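Local coordinates for protein transcriptional regulator, LacI family (Corynebacterium glutamicum, PDB 3H5T) that activates transcription of the inositol phosphate synthase gene in response to inositol and regulates other target genes by binding a palindromic promoter motif, at residues T241-E246 with E264-L269; L195-D200 with Q219-R224; I134-K139 with A157-R162. All coordinates share one frame; numbering follows the deposited sequence.

Interaction 1: residues T241-E246 with E264-L269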
loop_
_atom_site.group_PDB
_atom_site.type_symbol
_atom_site.label_atom_id
_atom_site.label_comp_id
_atom_site.label_asym_id
_atom_site.label_seq_id
_atom_site.Cartn_x
_atom_site.Cartn_y
_atom_site.Cartn_z
ATOM N N THR A 241 -8.613 28.311 5.921
ATOM C CA THR A 241 -7.803 28.916 4.864
ATOM C C THR A 241 -7.044 27.897 4.007
ATOM O O THR A 241 -6.526 28.237 2.939
ATOM C CB THR A 241 -6.752 29.880 5.446
ATOM O OG1 THR A 241 -5.805 29.136 6.224
ATOM C CG2 THR A 241 -7.415 30.934 6.327
ATOM N N VAL A 242 -6.972 26.656 4.478
ATOM C CA VAL A 242 -6.256 25.609 3.760
ATOM C C VAL A 242 -7.161 24.798 2.835
ATOM O O VAL A 242 -7.902 23.926 3.280
ATOM C CB VAL A 242 -5.560 24.638 4.743
ATOM C CG1 VAL A 242 -4.740 23.615 3.967
ATOM C CG2 VAL A 242 -4.676 25.411 5.706
ATOM N N PRO A 243 -7.095 25.069 1.526
ATOM C CA PRO A 243 -7.918 24.354 0.546
ATOM C C PRO A 243 -7.583 22.861 0.476
ATOM O O PRO A 243 -6.423 22.468 0.599
ATOM C CB PRO A 243 -7.605 25.087 -0.752
ATOM C CG PRO A 243 -6.176 25.485 -0.562
ATOM C CD PRO A 243 -6.153 25.983 0.860
ATOM N N ILE A 244 -8.610 22.041 0.275
ATOM C CA ILE A 244 -8.452 20.593 0.203
ATOM C C ILE A 244 -9.178 20.003 -1.004
ATOM O O ILE A 244 -10.403 20.024 -1.060
ATOM C CB ILE A 244 -9.002 19.926 1.488
ATOM C CG1 ILE A 244 -8.190 20.394 2.699
ATOM C CG2 ILE A 244 -8.959 18.405 1.361
ATOM C CD1 ILE A 244 -8.758 19.957 4.029
ATOM N N MET A 245 -8.429 19.480 -1.968
ATOM C CA MET A 245 -9.047 18.876 -3.142
ATOM C C MET A 245 -8.817 17.368 -3.195
ATOM O O MET A 245 -7.851 16.851 -2.635
ATOM C CB MET A 245 -8.538 19.543 -4.424
ATOM C CG MET A 245 -8.988 20.999 -4.557
ATOM S SD MET A 245 -9.242 21.512 -6.252
ATOM C CE MET A 245 -9.923 23.130 -5.977
ATOM N N GLU A 246 -9.715 16.668 -3.881
ATOM C CA GLU A 246 -9.639 15.218 -3.986
ATOM C C GLU A 246 -9.969 14.680 -5.374
ATOM O O GLU A 246 -10.590 15.361 -6.187
ATOM C CB GLU A 246 -10.594 14.596 -2.951
ATOM C CG GLU A 246 -11.569 13.542 -3.484
ATOM C CD GLU A 246 -12.570 13.070 -2.433
ATOM O OE1 GLU A 246 -13.110 13.919 -1.693
ATOM O OE2 GLU A 246 -12.832 11.854 -2.353
ATOM N N GLU A 264 -4.315 26.052 -9.980
ATOM C CA GLU A 264 -4.902 26.998 -10.916
ATOM C C GLU A 264 -5.923 27.847 -10.151
ATOM O O GLU A 264 -6.115 29.024 -10.450
ATOM C CB GLU A 264 -5.590 26.227 -12.047
ATOM C CG GLU A 264 -5.326 26.756 -13.438
ATOM C CD GLU A 264 -5.737 25.770 -14.514
ATOM O OE1 GLU A 264 -6.872 25.247 -14.452
ATOM O OE2 GLU A 264 -4.924 25.518 -15.426
ATOM N N THR A 265 -6.559 27.234 -9.155
ATOM C CA THR A 265 -7.559 27.899 -8.330
ATOM C C THR A 265 -6.938 28.740 -7.209
ATOM O O THR A 265 -7.450 29.809 -6.858
ATOM C CB THR A 265 -8.520 26.864 -7.723
ATOM O OG1 THR A 265 -9.201 26.180 -8.783
ATOM C CG2 THR A 265 -9.543 27.533 -6.821
ATOM N N HIS A 266 -5.840 28.253 -6.641
ATOM C CA HIS A 266 -5.147 28.970 -5.577
ATOM C C HIS A 266 -3.681 29.154 -6.005
ATOM O O HIS A 266 -2.792 28.437 -5.539
ATOM C CB HIS A 266 -5.224 28.182 -4.260
ATOM C CG HIS A 266 -6.620 27.840 -3.834
ATOM N ND1 HIS A 266 -7.321 26.774 -4.358
ATOM C CD2 HIS A 266 -7.446 28.424 -2.933
ATOM C CE1 HIS A 266 -8.516 26.715 -3.799
ATOM N NE2 HIS A 266 -8.619 27.705 -2.931
ATOM N N PRO A 267 -3.419 30.123 -6.903
ATOM C CA PRO A 267 -2.072 30.414 -7.416
ATOM C C PRO A 267 -1.098 30.959 -6.375
ATOM O O PRO A 267 0.113 30.997 -6.598
ATOM C CB PRO A 267 -2.341 31.426 -8.533
ATOM C CG PRO A 267 -3.747 31.121 -8.957
ATOM C CD PRO A 267 -4.424 30.918 -7.629
ATOM N N ASP A 268 -1.636 31.378 -5.240
ATOM C CA ASP A 268 -0.827 31.931 -4.167
ATOM C C ASP A 268 -0.163 30.876 -3.273
ATOM O O ASP A 268 0.733 31.201 -2.494
ATOM C CB ASP A 268 -1.695 32.856 -3.318
ATOM C CG ASP A 268 -3.001 32.202 -2.902
ATOM O OD1 ASP A 268 -3.802 31.841 -3.796
ATOM O OD2 ASP A 268 -3.228 32.044 -1.681
ATOM N N LEU A 269 -0.597 29.619 -3.383
ATOM C CA LEU A 269 -0.033 28.546 -2.561
ATOM C C LEU A 269 1.468 28.371 -2.772
ATOM O O LEU A 269 1.967 28.413 -3.902
ATOM C CB LEU A 269 -0.746 27.212 -2.835
ATOM C CG LEU A 269 -2.212 27.039 -2.407
ATOM C CD1 LEU A 269 -2.713 25.687 -2.875
ATOM C CD2 LEU A 269 -2.347 27.159 -0.896
#
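Pro243 and His266 form a CH-pi contact at the end of a beta-alpha unit, where the entry to strand 244-247 meets the exit of helix 252-265. The helix runs back alongside the sheet after the strand, so its last residues return to the level at which the strand starts. Pro243 lays CB over one face of the imidazole, 3.7 Å from CB to the His266 ring centroid and 20° off the ring normal. CB is offset toward the CE1-NE2 rim, and the two side chains slide past each other in opposite directions. His266 is the first residue to leave helical geometry. Its CG lies anti to its carbonyl carbon (chi1 -55°), which carries the imidazole toward the strand. Met245, two residues on, in the strand itself, also directs its side chain to the helix end and brings its methyl to the edge of this ring, near its plane, with CE 4.4 Å from His266 CE1. The same methyl lies 4.2 Å from Thr265 OG1, a hydroxyl already hydrogen-bonded to Glu261 O one helical turn earlier. Beyond the helix the chain makes a type I turn from His266 to Leu269, with Leu269 N bonded to His266 O at 3.3 Å. The turn brings Leu269 back to the proline, and Leu269 CD1 stands 4.2 Å from Pro243 CG. Leu262 of the helix touches both Pro243 and Met245 and adds to the apolar surface. His266 ND1 makes a weak hydrogen bond to Leu262 O, while the backbone of Pro243 and Met245 bonds to Ile194 in the adjacent strand. The contact across the junction is probably mainly dispersion, with a modest CH-pi contribution from the proline C-H over the ring face.

Interaction 2: residues L195-D200 with Q219-R224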
loop_
_atom_site.group_PDB
_atom_site.type_symbol
_atom_site.label_atom_id
_atom_site.label_comp_id
_atom_site.label_asym_id
_atom_site.label_seq_id
_atom_site.Cartn_x
_atom_site.Cartn_y
_atom_site.Cartn_z
ATOM N N LEU A 195 -3.953 17.629 -0.879
ATOM C CA LEU A 195 -4.542 16.784 -1.919
ATOM C C LEU A 195 -4.789 15.390 -1.350
ATOM O O LEU A 195 -3.953 14.857 -0.618
ATOM C CB LEU A 195 -3.615 16.679 -3.136
ATOM C CG LEU A 195 -3.485 17.939 -3.990
ATOM C CD1 LEU A 195 -2.516 17.709 -5.137
ATOM C CD2 LEU A 195 -4.848 18.314 -4.522
ATOM N N SER A 196 -5.929 14.800 -1.697
ATOM C CA SER A 196 -6.289 13.472 -1.206
ATOM C C SER A 196 -6.955 12.611 -2.250
ATOM O O SER A 196 -7.425 13.107 -3.280
ATOM C CB SER A 196 -7.262 13.583 -0.028
ATOM O OG SER A 196 -6.595 13.976 1.156
ATOM N N ILE A 197 -6.998 11.312 -1.977
ATOM C CA ILE A 197 -7.695 10.393 -2.865
ATOM C C ILE A 197 -9.048 10.107 -2.195
ATOM O O ILE A 197 -9.390 10.766 -1.214
ATOM C CB ILE A 197 -6.870 9.098 -3.143
ATOM C CG1 ILE A 197 -6.347 8.472 -1.852
ATOM C CG2 ILE A 197 -5.698 9.432 -4.059
ATOM C CD1 ILE A 197 -5.705 7.127 -2.083
ATOM N N ARG A 198 -9.812 9.144 -2.701
ATOM C CA ARG A 198 -11.153 8.853 -2.173
ATOM C C ARG A 198 -11.403 8.990 -0.671
ATOM O O ARG A 198 -10.796 8.300 0.141
ATOM C CB ARG A 198 -11.607 7.470 -2.621
ATOM C CG ARG A 198 -13.120 7.271 -2.551
ATOM C CD ARG A 198 -13.517 5.952 -3.181
ATOM N NE ARG A 198 -12.882 5.776 -4.488
ATOM C CZ ARG A 198 -12.157 4.712 -4.825
ATOM N NH1 ARG A 198 -11.978 3.726 -3.961
ATOM N NH2 ARG A 198 -11.598 4.638 -6.020
ATOM N N LEU A 199 -12.321 9.888 -0.316
ATOM C CA LEU A 199 -12.679 10.124 1.079
ATOM C C LEU A 199 -13.990 9.428 1.476
ATOM O O LEU A 199 -14.209 9.160 2.658
ATOM C CB LEU A 199 -12.782 11.635 1.356
ATOM C CG LEU A 199 -11.462 12.423 1.510
ATOM C CD1 LEU A 199 -11.682 13.930 1.305
ATOM C CD2 LEU A 199 -10.870 12.148 2.888
ATOM N N ASP A 200 -14.850 9.129 0.502
ATOM C CA ASP A 200 -16.128 8.486 0.794
ATOM C C ASP A 200 -16.754 7.788 -0.424
ATOM O O ASP A 200 -16.247 7.900 -1.538
ATOM C CB ASP A 200 -17.114 9.522 1.345
ATOM C CG ASP A 200 -18.030 8.944 2.411
ATOM O OD1 ASP A 200 -18.277 7.715 2.390
ATOM O OD2 ASP A 200 -18.508 9.719 3.266
ATOM N N GLN A 219 -10.956 6.082 6.263
ATOM C CA GLN A 219 -9.953 6.435 7.262
ATOM C C GLN A 219 -8.644 6.390 6.466
ATOM O O GLN A 219 -8.627 5.873 5.355
ATOM C CB GLN A 219 -9.968 5.384 8.376
ATOM C CG GLN A 219 -11.344 5.195 9.013
ATOM C CD GLN A 219 -11.483 3.870 9.760
ATOM O OE1 GLN A 219 -12.476 3.637 10.452
ATOM N NE2 GLN A 219 -10.494 2.999 9.618
ATOM N N VAL A 220 -7.554 6.902 7.018
ATOM C CA VAL A 220 -6.269 6.944 6.305
ATOM C C VAL A 220 -6.292 8.303 5.618
ATOM O O VAL A 220 -5.550 9.204 6.001
ATOM C CB VAL A 220 -6.107 5.812 5.218
ATOM C CG1 VAL A 220 -4.796 5.982 4.457
ATOM C CG2 VAL A 220 -6.119 4.446 5.864
ATOM N N GLN A 221 -7.167 8.457 4.627
ATOM C CA GLN A 221 -7.291 9.731 3.937
ATOM C C GLN A 221 -7.716 10.767 4.963
ATOM O O GLN A 221 -7.047 11.773 5.154
ATOM C CB GLN A 221 -8.343 9.646 2.841
ATOM C CG GLN A 221 -7.970 8.701 1.738
ATOM C CD GLN A 221 -6.578 8.957 1.246
ATOM O OE1 GLN A 221 -6.275 10.049 0.778
ATOM N NE2 GLN A 221 -5.711 7.953 1.359
ATOM N N ARG A 222 -8.834 10.501 5.628
ATOM C CA ARG A 222 -9.363 11.385 6.649
ATOM C C ARG A 222 -8.326 11.630 7.734
ATOM O O ARG A 222 -8.079 12.761 8.123
ATOM C CB ARG A 222 -10.612 10.767 7.280
ATOM C CG ARG A 222 -11.256 11.615 8.371
ATOM C CD ARG A 222 -12.281 10.803 9.140
ATOM N NE ARG A 222 -11.648 9.724 9.893
ATOM C CZ ARG A 222 -12.301 8.713 10.458
ATOM N NH1 ARG A 222 -13.622 8.622 10.363
ATOM N NH2 ARG A 222 -11.630 7.789 11.126
ATOM N N ASP A 223 -7.702 10.565 8.212
ATOM C CA ASP A 223 -6.717 10.697 9.264
ATOM C C ASP A 223 -5.408 11.353 8.850
ATOM O O ASP A 223 -4.761 12.006 9.676
ATOM C CB ASP A 223 -6.458 9.333 9.899
ATOM C CG ASP A 223 -7.635 8.855 10.726
ATOM O OD1 ASP A 223 -8.661 9.574 10.769
ATOM O OD2 ASP A 223 -7.542 7.768 11.334
ATOM N N ARG A 224 -4.997 11.193 7.594
ATOM C CA ARG A 224 -3.754 11.831 7.163
ATOM C C ARG A 224 -4.014 13.320 6.951
ATOM O O ARG A 224 -3.122 14.156 7.135
ATOM C CB ARG A 224 -3.207 11.181 5.885
ATOM C CG ARG A 224 -2.543 9.824 6.133
ATOM C CD ARG A 224 -2.035 9.162 4.850
ATOM N NE ARG A 224 -1.685 7.767 5.112
ATOM C CZ ARG A 224 -1.547 6.819 4.188
ATOM N NH1 ARG A 224 -1.716 7.098 2.906
ATOM N NH2 ARG A 224 -1.281 5.572 4.560
#
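Gln221 reaches from the first turn of helix 221-235 across Ile197, the two side chains meeting at about a right angle. The glutamine chain bends at chi2 (-49°), which turns its amide toward the end of strand 192-197. There OE1 is modelled 3.1 Å from Ile197 N, with an N-H...O angle of 160°; the hydrogen bond is plausible, but the position of OE1 is less sure because it crowds an atom elsewhere. Ile197 CD1 comes within 3.5 Å of Gln221 NE2. Nearer the backbone of the glutamine, Arg198 O faces CG. Leu199 comes in obliquely from the loop, and its CD2 touches Gln221 CB at 3.6 Å and Arg222 N at 3.8 Å. Strand 192-197, helix 221-235 and strand 244-247 follow one another as a beta-alpha-beta crossover whose first connection includes the short strand 206-207 and helix 210-214, and the contact joins the strand's carboxyl end to the helix's amino end, with Val220 at the N-cap position. Next along the helix, Arg222 holds Asp223 in a salt bridge, NE to OD1 3.1 Å. On the strand side, Ser196 OG bonds to Thr275 OG1, and Arg198 makes a salt bridge through NH1 with Glu77.

Interaction 3: residues I134-K139 with A157-R162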
loop_
_atom_site.group_PDB
_atom_site.type_symbol
_atom_site.label_atom_id
_atom_site.label_comp_id
_atom_site.label_asym_id
_atom_site.label_seq_id
_atom_site.Cartn_x
_atom_site.Cartn_y
_atom_site.Cartn_z
ATOM N N ILE A 134 -8.363 -8.110 3.439
ATOM C CA ILE A 134 -9.118 -6.940 3.038
ATOM C C ILE A 134 -8.138 -5.805 2.915
ATOM O O ILE A 134 -7.463 -5.440 3.882
ATOM C CB ILE A 134 -10.232 -6.604 4.046
ATOM C CG1 ILE A 134 -11.280 -7.725 4.025
ATOM C CG2 ILE A 134 -10.882 -5.285 3.682
ATOM C CD1 ILE A 134 -12.372 -7.613 5.061
ATOM N N TYR A 135 -8.053 -5.252 1.712
ATOM C CA TYR A 135 -7.113 -4.177 1.463
ATOM C C TYR A 135 -7.680 -2.786 1.262
ATOM O O TYR A 135 -8.313 -2.501 0.251
ATOM C CB TYR A 135 -6.237 -4.530 0.260
ATOM C CG TYR A 135 -5.240 -3.464 -0.093
ATOM C CD1 TYR A 135 -4.338 -2.979 0.858
ATOM C CD2 TYR A 135 -5.183 -2.937 -1.382
ATOM C CE1 TYR A 135 -3.394 -1.988 0.529
ATOM C CE2 TYR A 135 -4.250 -1.947 -1.724
ATOM C CZ TYR A 135 -3.361 -1.481 -0.766
ATOM O OH TYR A 135 -2.443 -0.519 -1.108
ATOM N N SER A 136 -7.432 -1.924 2.239
ATOM C CA SER A 136 -7.842 -0.530 2.167
ATOM C C SER A 136 -9.286 -0.316 1.741
ATOM O O SER A 136 -9.563 0.281 0.707
ATOM C CB SER A 136 -6.905 0.200 1.209
ATOM O OG SER A 136 -7.186 1.582 1.179
ATOM N N VAL A 137 -10.213 -0.789 2.557
ATOM C CA VAL A 137 -11.622 -0.645 2.248
ATOM C C VAL A 137 -12.258 0.351 3.212
ATOM O O VAL A 137 -11.857 0.463 4.377
ATOM C CB VAL A 137 -12.305 -2.020 2.323
ATOM C CG1 VAL A 137 -13.808 -1.876 2.264
ATOM C CG2 VAL A 137 -11.807 -2.882 1.167
ATOM N N ALA A 138 -13.242 1.090 2.724
ATOM C CA ALA A 138 -13.905 2.088 3.553
ATOM C C ALA A 138 -14.610 1.460 4.744
ATOM O O ALA A 138 -15.036 0.308 4.703
ATOM C CB ALA A 138 -14.918 2.877 2.717
ATOM N N LYS A 139 -14.724 2.228 5.816
ATOM C CA LYS A 139 -15.420 1.755 6.989
ATOM C C LYS A 139 -16.870 1.763 6.529
ATOM O O LYS A 139 -17.277 2.663 5.788
ATOM C CB LYS A 139 -15.219 2.729 8.157
ATOM C CG LYS A 139 -15.971 2.354 9.443
ATOM C CD LYS A 139 -15.489 1.033 10.027
ATOM C CE LYS A 139 -16.075 0.812 11.411
ATOM N NZ LYS A 139 -15.560 -0.413 12.090
ATOM N N ALA A 157 -6.003 -4.659 6.179
ATOM C CA ALA A 157 -4.785 -3.863 6.028
ATOM C C ALA A 157 -5.153 -2.414 5.722
ATOM O O ALA A 157 -6.009 -2.142 4.872
ATOM C CB ALA A 157 -3.916 -4.421 4.912
ATOM N N ASP A 158 -4.499 -1.491 6.420
ATOM C CA ASP A 158 -4.734 -0.064 6.241
ATOM C C ASP A 158 -6.073 0.424 6.793
ATOM O O ASP A 158 -6.119 1.364 7.578
ATOM C CB ASP A 158 -4.610 0.294 4.757
ATOM C CG ASP A 158 -3.194 0.687 4.370
ATOM O OD1 ASP A 158 -2.891 0.706 3.155
ATOM O OD2 ASP A 158 -2.386 0.991 5.280
ATOM N N GLN A 159 -7.160 -0.224 6.394
ATOM C CA GLN A 159 -8.492 0.159 6.851
ATOM C C GLN A 159 -9.492 -0.889 6.356
ATOM O O GLN A 159 -9.240 -1.566 5.366
ATOM C CB GLN A 159 -8.837 1.534 6.274
ATOM C CG GLN A 159 -8.772 1.567 4.759
ATOM C CD GLN A 159 -8.907 2.957 4.191
ATOM O OE1 GLN A 159 -9.568 3.819 4.770
ATOM N NE2 GLN A 159 -8.300 3.181 3.036
ATOM N N PRO A 160 -10.653 -1.019 7.009
ATOM C CA PRO A 160 -11.167 -0.286 8.165
ATOM C C PRO A 160 -10.674 -0.828 9.504
ATOM O O PRO A 160 -10.522 -2.034 9.687
ATOM C CB PRO A 160 -12.670 -0.456 8.019
ATOM C CG PRO A 160 -12.741 -1.905 7.609
ATOM C CD PRO A 160 -11.642 -2.016 6.556
ATOM N N ALA A 161 -10.451 0.089 10.433
ATOM C CA ALA A 161 -9.998 -0.253 11.769
ATOM C C ALA A 161 -11.192 -0.620 12.627
ATOM O O ALA A 161 -12.330 -0.287 12.303
ATOM C CB ALA A 161 -9.276 0.943 12.396
ATOM N N ARG A 162 -10.916 -1.311 13.725
ATOM C CA ARG A 162 -11.943 -1.679 14.679
ATOM C C ARG A 162 -13.098 -2.548 14.176
ATOM O O ARG A 162 -14.257 -2.281 14.483
ATOM C CB ARG A 162 -12.493 -0.404 15.328
ATOM C CG ARG A 162 -11.453 0.391 16.126
ATOM C CD ARG A 162 -11.999 1.725 16.613
ATOM N NE ARG A 162 -12.182 2.656 15.503
ATOM C CZ ARG A 162 -11.191 3.305 14.890
ATOM N NH1 ARG A 162 -9.928 3.139 15.284
ATOM N NH2 ARG A 162 -11.463 4.114 13.866
#
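Pro160 packs its ring against the side chains of Ile134 and Val137, with CD 4.3 Å from Val137 CB and 4.4 Å from Ile134 CG2. A cis peptide bond precedes this proline. On the other side of the strand, Ala157 CB sits at the edge of the Tyr135 ring, 4.3 Å from CD1. Outward from these groups the backbones pair as parallel strands: Ala157 N bonds to Ile134 O at 2.8 Å and Ser136 N to Ala157 O at 3.0 Å. Past the strand ends, Val137 N still finds Gln159 O at 3.1 Å, but comes from above the carbonyl plane, 57° out of it. At the polar edge Lys139 crosses Pro160 at about a right angle. A bend at chi2 (63°) brings its ammonium back to Ala161 O, NZ to O 3.2 Å, in the carbonyl plane; Glu163 supplies the salt-bridge partner. Asp158 runs beside Tyr135 and pairs with Lys324, while Tyr135 OH bonds to Ser88. These are the carboxyl ends of two neighbouring strands of a beta-alpha-beta crossover, whose helix 142-150 covers Ile134, Val137 and Pro160 through Ile144; strands 70-75 and 168-171 flank the pair.

How the interactions relate
Interactions 1 and 2 belong to the same five-stranded sheet, on adjacent strands 244-247 and 192-197, and touch directly: Met245 O probably bonds to Ser196 N and Glu246 OE2 to Leu199 N. Interaction 3 lies in the other, seven-stranded sheet, yet its centre is about 12 Å from that of interaction 2, with Val220 packing on Asp158 and Gln159. Loops at the carboxyl side of the two sheets thus come together, consistent with the interdomain cleft of the LacI family. Interactions 2 and 3 are buried and use polar groups; interaction 1, partly buried at the far end of its sheet, relies on apolar and ring contacts. Interaction 3 begins as parallel strand pairing and continues through the loops beyond; strand-to-helix packing carries interaction 2.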